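Local coordinates for protein imidazolonepropionase (Unidentified, PDB 2Q09) that catalyses the hydrolytic opening of the imidazolone ring of imidazolone-5-propanoate to N-formimidoyl-L-glutamate, the third step of histidine degradation, at residues Val213-Ile218 with Gly241-Leu246; Ser262-Glu267 with Val283-Pro288; Phe375-Cys380 with Leu395-Val400. All blocks are in the same frame, centred on the assembly; numbering follows the deposited sequence.

Contact 1: Val213-Ile218 with Gly241-Leu246; sequences VFCEHI and GHMDQL. With FE (Fe (III) ion), chain B; DI6 (3-[(4S)-2,5-dioxoimidazolidin-4-yl]propanoic acid), chain C.
Val213 and Phe214 lie against His242 in the buried half of this contact. The backbone N of His242 donates to Val213 O at 2.7 Å, and His242 CB comes up to the edge of the Phe214 ring, near its plane. One step on, Cys215 N gives His242 O only a weak bond, while Cys215 CB packs on SE of selenomethionine Met243 at 3.5 Å. Both segments leave the C-terminal ends of neighbouring parallel strands in the TIM barrel of this amidohydrolase, the end that carries the active site. Here His242 NE2 binds the iron at 2.3 Å, with His72, His74, Asp317 and a water as the other ligands. Phe214 holds CG anti to its N (chi1 176°), which brings one ring face under O5 of the inhibitor. Gln245 reaches the inhibitor's own ring with an extended chain: OE1 accepts from N1 of the inhibitor, and NE2 donates to its O2 at 2.9 Å, almost straight (175°). Farther out the segments part and water 2 bridges Glu216 OE1, His242 O and Gln245 N. Leu246 N meets Glu216 OE1 at 2.9 Å from above the carboxylate plane; Glu216 OE2 takes His217 ND1 and the hydroxyl of Ser247. On the solvent side, Leu246 CB touches the edge of the exposed His217 ring at 3.4 Å, and Leu246 CD1 presses on Ile218 CD1.

Contact 2: Ser262-Glu267 with Val283-Pro288; sequences SVDHLE and VATLLP
Asp264 and Thr285 lie side by side on adjacent parallel strands, 262-265 and 283-286, which helix 271-280 joins into one beta-alpha-beta unit of the TIM barrel. The two strands are stitched by three backbone bonds: Val263 N to Val283 O, Thr285 N to Val263 O, nearly straight at 178°, and His265 N to Thr285 O. On the face that carries Ser262, Asp264 and Thr285, the aspartate can be followed outward. Its CB touches both Thr285 CB and, at 4.0 Å, Leu287 CD1. CG, turned anti to the carbonyl carbon (chi1 -46°), lays the carboxylate alongside Thr285, 3.5 Å from its CB. At the tip the two oxygens divide the work: OD2 accepts from Ser262 OG at 3.0 Å on its syn lone pair, and OD1 lies 2.9 Å from water 4 and is hydrogen-bonded to ND1 of His72. Since His72 binds the iron, Asp264 is a second-shell residue, consistent with a part in fixing the rotation of a metal ligand. With an alanine here, His72 ND1 and Ser262 OG would probably lose their carboxylate partner, leaving the iron ligand freer to turn. Water 4 also lies 2.6 Å from Thr285 OG1, so it links both strands. On the other face, Leu266 CD2 is pushed tightly onto Ala284 CB at 3.4 Å. Beyond the strand ends, water 6 lies in the His265 ring plane, 2.8 Å from ND1, and bridges to Leu287 O. The same imidazole, part of the inhibitor pocket, has Leu287 CD1 squarely over one face, 3.3 Å from the ring centroid.

Contact 3: Phe375-Cys380 with Leu395-Val400; sequences FLVWNC and LVSRVV
Leu395 sets its CD2 methyl over the face of the Trp378 indole, 3.6 Å from the centroid of the six-membered ring and close to its normal, a CH-pi contact. The same methyl touches Leu376 CB, and Leu376 CD2 continues the apolar patch by lying along the aliphatic part of Arg398, 3.7 Å from CG. Phe375 and Val399 pack on the opposite face of this antiparallel pair. Phe375 CG stands between its own N and carbonyl carbon (chi1 58°), a turn that lays the ring beside the neighbouring strand with Val399 CB over its centre, 3.8 Å from the centroid. Next along, Val377 CB meets Ser397 CB at 3.7 Å. The backbone carries the irregularity: Val396 and Ser397 both face Val377, a classic beta bulge, and Val377 O accepts from Val396 N at 2.7 Å and from Ser397 N at 3.2 Å, the latter on a lone pair in the carbonyl plane. Past the bulge, exposed Val396 leans a methyl, CG2, on Asn379 CB. The buried polar ends find partners beyond the pair: Ser397 OG bonds Glu404, Trp378 NE1 bonds Thr65, and the extended Arg398 carries its guanidinium to the carbonyl oxygens of Pro166 and Val135. The pair lies far from the metal site. Strand 375-378 runs antiparallel to strand 63-73 as well as to strand 395-400, which in turn pairs with strand 403-404; helix 385-388 covers Trp378 through Leu386, and Leu376 and Arg398 rest on Thr136 of strand 135-141.

In the fold
Contacts 1 and 2 are neighbours in the barrel, their centres 11 Å apart, and share the pairing of strand 238-243 with 262-265: Gly241 O faces Asp264 N, and Met243 O faces Leu266 N, each at 2.8 Å, probable hydrogen bonds. Together they supply an iron ligand, the residue behind another ligand, and four residues of the inhibitor pocket, with waters bridging polar groups. Contact 2 is wholly buried, whereas contact 1 runs out to solvent at one end. Contact 3 lies about 36 Å from contact 1, centre to centre, across the middle of the chain. Mostly buried, with an exposed rim at Val396 and Asn379, it joins antiparallel strands by mainly apolar and CH-pi side-chain chemistry, without metal or ligand.

Contact 1: Val213-Ile218 with Gly241-Leu246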
# COMPACT_ATOMS: atom_id res chain seq x y z
N VAL A 213 10.40 -8.53 -1.54
CA VAL A 213 11.14 -9.62 -0.90
C VAL A 213 11.05 -9.58 0.62
O VAL A 213 11.09 -8.51 1.22
CB VAL A 213 12.64 -9.58 -1.27
CG1 VAL A 213 13.40 -10.62 -0.46
CG2 VAL A 213 12.83 -9.83 -2.76
N PHE A 214 10.93 -10.74 1.24
CA PHE A 214 10.90 -10.83 2.69
C PHE A 214 12.31 -11.20 3.14
O PHE A 214 12.67 -12.38 3.20
CB PHE A 214 9.90 -11.89 3.17
CG PHE A 214 9.90 -12.08 4.66
CD1 PHE A 214 9.83 -10.98 5.51
CD2 PHE A 214 9.91 -13.36 5.22
CE1 PHE A 214 9.79 -11.14 6.90
CE2 PHE A 214 9.87 -13.53 6.60
CZ PHE A 214 9.80 -12.42 7.44
N CYS A 215 13.11 -10.18 3.44
CA CYS A 215 14.48 -10.37 3.87
C CYS A 215 14.56 -10.44 5.38
O CYS A 215 14.40 -9.44 6.08
CB CYS A 215 15.33 -9.21 3.35
SG CYS A 215 17.04 -9.21 3.96
N GLU A 216 14.84 -11.64 5.90
CA GLU A 216 14.89 -11.83 7.34
C GLU A 216 15.55 -13.17 7.66
O GLU A 216 15.77 -13.98 6.76
CB GLU A 216 13.46 -11.78 7.88
CG GLU A 216 13.31 -11.64 9.38
CD GLU A 216 13.88 -10.34 9.90
OE1 GLU A 216 13.27 -9.28 9.66
OE2 GLU A 216 14.95 -10.39 10.53
N HIS A 217 15.88 -13.41 8.93
CA HIS A 217 16.50 -14.66 9.32
C HIS A 217 15.60 -15.85 9.01
O HIS A 217 16.07 -16.89 8.57
CB HIS A 217 16.87 -14.65 10.81
CG HIS A 217 15.74 -14.27 11.72
ND1 HIS A 217 15.14 -13.04 11.67
CD2 HIS A 217 15.13 -14.96 12.71
CE1 HIS A 217 14.20 -12.97 12.59
NE2 HIS A 217 14.17 -14.13 13.24
N ILE A 218 14.30 -15.68 9.23
CA ILE A 218 13.35 -16.75 8.94
C ILE A 218 12.75 -16.50 7.56
O ILE A 218 11.76 -17.12 7.17
CB ILE A 218 12.22 -16.84 10.01
CG1 ILE A 218 11.32 -15.61 9.95
CG2 ILE A 218 12.82 -16.96 11.39
CD1 ILE A 218 10.22 -15.58 10.99
N GLY A 241 10.90 -3.97 -0.51
CA GLY A 241 11.11 -5.10 0.38
C GLY A 241 10.59 -5.00 1.79
O GLY A 241 10.44 -3.90 2.35
N HIS A 242 10.28 -6.16 2.36
CA HIS A 242 9.82 -6.25 3.75
C HIS A 242 11.12 -6.27 4.54
O HIS A 242 11.75 -7.32 4.68
CB HIS A 242 9.06 -7.56 3.98
CG HIS A 242 7.64 -7.54 3.52
ND1 HIS A 242 7.28 -7.41 2.19
CD2 HIS A 242 6.48 -7.69 4.21
CE1 HIS A 242 5.96 -7.47 2.09
NE2 HIS A 242 5.46 -7.64 3.30
N MSE A 243 11.53 -5.11 5.05
CA MSE A 243 12.80 -5.03 5.78
C MSE A 243 12.77 -4.71 7.27
O MSE A 243 11.89 -4.01 7.77
CB MSE A 243 13.70 -4.00 5.10
CG MSE A 243 14.94 -4.59 4.46
SE MSE A 243 14.47 -5.84 3.09
CE MSE A 243 13.99 -4.59 1.74
N ASP A 244 13.76 -5.26 7.97
CA ASP A 244 13.95 -5.04 9.39
C ASP A 244 12.71 -5.16 10.28
O ASP A 244 12.53 -4.36 11.20
CB ASP A 244 14.59 -3.66 9.61
CG ASP A 244 15.88 -3.48 8.83
OD1 ASP A 244 16.75 -4.37 8.91
OD2 ASP A 244 16.03 -2.45 8.14
N GLN A 245 11.87 -6.14 10.00
CA GLN A 245 10.67 -6.34 10.81
C GLN A 245 11.00 -7.12 12.08
O GLN A 245 10.50 -6.79 13.16
CB GLN A 245 9.59 -7.08 10.00
CG GLN A 245 8.29 -7.31 10.77
CD GLN A 245 7.28 -8.12 9.97
OE1 GLN A 245 7.64 -8.89 9.09
NE2 GLN A 245 6.00 -7.96 10.30
N LEU A 246 11.83 -8.15 11.96
CA LEU A 246 12.21 -8.98 13.10
C LEU A 246 13.68 -8.81 13.50
O LEU A 246 14.05 -9.04 14.65
CB LEU A 246 11.91 -10.46 12.81
CG LEU A 246 10.48 -10.83 12.40
CD1 LEU A 246 10.40 -12.32 12.12
CD2 LEU A 246 9.50 -10.44 13.50
FE FE B . 3.34 -7.20 4.18
N1 DI6 C . 5.66 -9.98 7.32
C2 DI6 C . 4.41 -10.02 7.82
O2 DI6 C . 4.04 -9.57 8.90
C3 DI6 C . 3.54 -10.72 6.76
N4 DI6 C . 4.52 -11.03 5.70
C5 DI6 C . 5.72 -10.56 6.11
O5 DI6 C . 6.75 -10.65 5.45
C6 DI6 C . 2.89 -11.98 7.33
C7 DI6 C . 2.02 -12.71 6.31
C8 DI6 C . 1.33 -13.98 6.84
O9 DI6 C . 0.38 -14.44 6.18
O10 DI6 C . 1.73 -14.53 7.90
O HOH W 1 15.49 -7.77 7.85
O HOH W 2 11.97 -7.90 7.55
O HOH W 3 3.69 -7.80 6.52

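Contact 2: Ser262-Glu267 with Val283-Pro288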
# COMPACT_ATOMS: atom_id res chain seq x y z
N SER A 262 10.55 1.66 -1.98
CA SER A 262 10.32 1.75 -0.54
C SER A 262 10.79 0.50 0.19
O SER A 262 11.02 -0.55 -0.42
CB SER A 262 8.82 1.90 -0.27
OG SER A 262 8.16 0.66 -0.50
N VAL A 263 10.95 0.63 1.51
CA VAL A 263 11.33 -0.48 2.37
C VAL A 263 10.22 -0.44 3.41
O VAL A 263 9.86 0.63 3.90
CB VAL A 263 12.72 -0.28 3.04
CG1 VAL A 263 13.82 -0.57 2.03
CG2 VAL A 263 12.85 1.13 3.58
N ASP A 264 9.68 -1.61 3.76
CA ASP A 264 8.54 -1.65 4.68
C ASP A 264 8.73 -2.42 5.99
O ASP A 264 9.39 -3.45 6.02
CB ASP A 264 7.32 -2.19 3.93
CG ASP A 264 7.13 -1.55 2.56
OD1 ASP A 264 6.02 -1.64 2.00
OD2 ASP A 264 8.09 -0.97 2.01
N HIS A 265 8.11 -1.90 7.05
CA HIS A 265 8.16 -2.41 8.44
C HIS A 265 9.21 -1.60 9.19
O HIS A 265 8.87 -0.67 9.92
CB HIS A 265 8.46 -3.91 8.48
CG HIS A 265 7.26 -4.77 8.22
ND1 HIS A 265 6.15 -4.75 9.03
CD2 HIS A 265 7.00 -5.65 7.23
CE1 HIS A 265 5.25 -5.59 8.55
NE2 HIS A 265 5.74 -6.15 7.46
N LEU A 266 10.48 -1.96 9.03
CA LEU A 266 11.57 -1.20 9.63
C LEU A 266 11.71 -1.12 11.15
O LEU A 266 12.41 -0.24 11.65
CB LEU A 266 11.53 0.22 9.07
CG LEU A 266 11.77 0.48 7.58
CD1 LEU A 266 11.28 -0.68 6.73
CD2 LEU A 266 11.08 1.76 7.18
N GLU A 267 11.06 -2.01 11.90
CA GLU A 267 11.18 -1.97 13.36
C GLU A 267 12.64 -1.89 13.80
O GLU A 267 12.98 -1.16 14.73
CB GLU A 267 10.54 -3.21 14.00
CG GLU A 267 9.02 -3.15 14.23
CD GLU A 267 8.23 -3.12 12.95
OE1 GLU A 267 8.75 -3.58 11.91
OE2 GLU A 267 7.07 -2.66 12.98
N VAL A 283 11.30 5.55 0.13
CA VAL A 283 10.23 5.85 1.08
C VAL A 283 10.21 4.78 2.16
O VAL A 283 10.39 3.59 1.88
CB VAL A 283 8.85 5.88 0.39
CG1 VAL A 283 7.74 6.05 1.43
CG2 VAL A 283 8.79 7.02 -0.62
N ALA A 284 10.02 5.20 3.41
CA ALA A 284 9.96 4.26 4.52
C ALA A 284 8.47 4.03 4.80
O ALA A 284 7.74 4.96 5.14
CB ALA A 284 10.64 4.85 5.76
N THR A 285 8.03 2.78 4.64
CA THR A 285 6.62 2.48 4.86
C THR A 285 6.37 1.87 6.24
O THR A 285 6.89 0.81 6.58
CB THR A 285 6.08 1.53 3.78
OG1 THR A 285 6.24 2.15 2.49
CG2 THR A 285 4.58 1.27 4.00
N LEU A 286 5.57 2.57 7.03
CA LEU A 286 5.23 2.11 8.38
C LEU A 286 3.98 1.25 8.32
O LEU A 286 3.00 1.59 7.65
CB LEU A 286 5.01 3.32 9.28
CG LEU A 286 6.22 4.27 9.36
CD1 LEU A 286 5.87 5.48 10.21
CD2 LEU A 286 7.42 3.53 9.95
N LEU A 287 4.01 0.13 9.04
CA LEU A 287 2.89 -0.81 9.07
C LEU A 287 2.53 -1.03 10.53
O LEU A 287 2.86 -2.06 11.12
CB LEU A 287 3.33 -2.12 8.40
CG LEU A 287 3.82 -1.91 6.96
CD1 LEU A 287 4.43 -3.20 6.43
CD2 LEU A 287 2.67 -1.47 6.06
N PRO A 288 1.84 -0.04 11.13
CA PRO A 288 1.41 -0.06 12.53
C PRO A 288 0.47 -1.20 12.94
O PRO A 288 0.52 -1.67 14.07
CB PRO A 288 0.76 1.31 12.71
CG PRO A 288 0.15 1.55 11.36
CD PRO A 288 1.26 1.12 10.42
O HOH W 4 5.24 0.78 0.51
O HOH W 5 6.31 -0.40 10.67
O HOH W 6 5.29 -3.56 11.38

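Contact 3: Phe375-Cys380 with Leu395-Val400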
# COMPACT_ATOMS: atom_id res chain seq x y z
N PHE A 375 -9.73 12.36 -6.46
CA PHE A 375 -9.95 13.15 -5.26
C PHE A 375 -11.23 12.77 -4.55
O PHE A 375 -12.08 12.04 -5.09
CB PHE A 375 -9.94 14.65 -5.60
CG PHE A 375 -10.95 15.05 -6.64
CD1 PHE A 375 -12.25 15.37 -6.28
CD2 PHE A 375 -10.58 15.14 -7.97
CE1 PHE A 375 -13.18 15.78 -7.23
CE2 PHE A 375 -11.50 15.55 -8.94
CZ PHE A 375 -12.80 15.86 -8.57
N LEU A 376 -11.38 13.27 -3.32
CA LEU A 376 -12.53 12.94 -2.50
C LEU A 376 -13.18 14.16 -1.88
O LEU A 376 -12.50 15.08 -1.42
CB LEU A 376 -12.09 12.01 -1.36
CG LEU A 376 -11.14 10.86 -1.71
CD1 LEU A 376 -10.59 10.25 -0.44
CD2 LEU A 376 -11.90 9.82 -2.55
N VAL A 377 -14.51 14.16 -1.83
CA VAL A 377 -15.26 15.24 -1.20
C VAL A 377 -15.84 14.63 0.07
O VAL A 377 -16.63 13.68 -0.00
CB VAL A 377 -16.40 15.75 -2.08
CG1 VAL A 377 -17.21 16.80 -1.32
CG2 VAL A 377 -15.84 16.35 -3.36
N TRP A 378 -15.46 15.16 1.22
CA TRP A 378 -15.92 14.63 2.50
C TRP A 378 -17.02 15.45 3.15
O TRP A 378 -17.25 16.60 2.78
CB TRP A 378 -14.77 14.55 3.48
CG TRP A 378 -13.59 13.77 3.01
CD1 TRP A 378 -12.53 14.23 2.27
CD2 TRP A 378 -13.32 12.40 3.29
NE1 TRP A 378 -11.62 13.23 2.08
CE2 TRP A 378 -12.07 12.09 2.69
CE3 TRP A 378 -14.01 11.39 3.98
CZ2 TRP A 378 -11.50 10.81 2.79
CZ3 TRP A 378 -13.44 10.12 4.07
CH2 TRP A 378 -12.19 9.85 3.48
N ASN A 379 -17.69 14.86 4.13
CA ASN A 379 -18.72 15.59 4.85
C ASN A 379 -18.16 16.05 6.20
O ASN A 379 -18.88 16.66 6.99
CB ASN A 379 -19.98 14.73 5.03
CG ASN A 379 -19.75 13.50 5.87
OD1 ASN A 379 -18.64 13.23 6.32
ND2 ASN A 379 -20.81 12.73 6.08
N CYS A 380 -16.89 15.75 6.46
CA CYS A 380 -16.29 16.20 7.71
C CYS A 380 -15.56 17.52 7.47
O CYS A 380 -15.13 17.82 6.35
CB CYS A 380 -15.35 15.14 8.30
SG CYS A 380 -14.11 14.46 7.20
N LEU A 395 -17.79 9.81 2.80
CA LEU A 395 -17.60 10.32 1.44
C LEU A 395 -18.88 10.86 0.84
O LEU A 395 -19.93 10.24 0.93
CB LEU A 395 -17.05 9.22 0.53
CG LEU A 395 -15.62 8.75 0.80
CD1 LEU A 395 -15.30 7.58 -0.12
CD2 LEU A 395 -14.66 9.90 0.59
N VAL A 396 -18.79 12.04 0.25
CA VAL A 396 -19.93 12.66 -0.41
C VAL A 396 -19.72 12.43 -1.90
O VAL A 396 -20.67 12.31 -2.68
CB VAL A 396 -19.98 14.18 -0.12
CG1 VAL A 396 -20.88 14.87 -1.13
CG2 VAL A 396 -20.50 14.43 1.29
N SER A 397 -18.45 12.35 -2.29
CA SER A 397 -18.08 12.14 -3.68
C SER A 397 -16.71 11.48 -3.74
O SER A 397 -15.79 11.87 -3.01
CB SER A 397 -18.08 13.47 -4.43
OG SER A 397 -17.73 13.31 -5.79
N ARG A 398 -16.57 10.48 -4.60
CA ARG A 398 -15.30 9.77 -4.75
C ARG A 398 -14.99 9.75 -6.24
O ARG A 398 -15.60 9.01 -7.00
CB ARG A 398 -15.40 8.34 -4.21
CG ARG A 398 -14.13 7.50 -4.39
CD ARG A 398 -14.28 6.13 -3.72
NE ARG A 398 -13.12 5.28 -3.98
CZ ARG A 398 -12.91 4.62 -5.11
NH1 ARG A 398 -13.79 4.70 -6.11
NH2 ARG A 398 -11.81 3.90 -5.26
N VAL A 399 -14.03 10.58 -6.64
CA VAL A 399 -13.66 10.71 -8.04
C VAL A 399 -12.35 10.03 -8.39
O VAL A 399 -11.32 10.26 -7.74
CB VAL A 399 -13.57 12.20 -8.43
CG1 VAL A 399 -13.10 12.34 -9.87
CG2 VAL A 399 -14.92 12.85 -8.26
N VAL A 400 -12.39 9.19 -9.43
CA VAL A 400 -11.22 8.48 -9.90
C VAL A 400 -11.11 8.72 -11.41
O VAL A 400 -12.06 8.47 -12.15
CB VAL A 400 -11.33 6.96 -9.60
CG1 VAL A 400 -10.15 6.22 -10.19
CG2 VAL A 400 -11.41 6.75 -8.09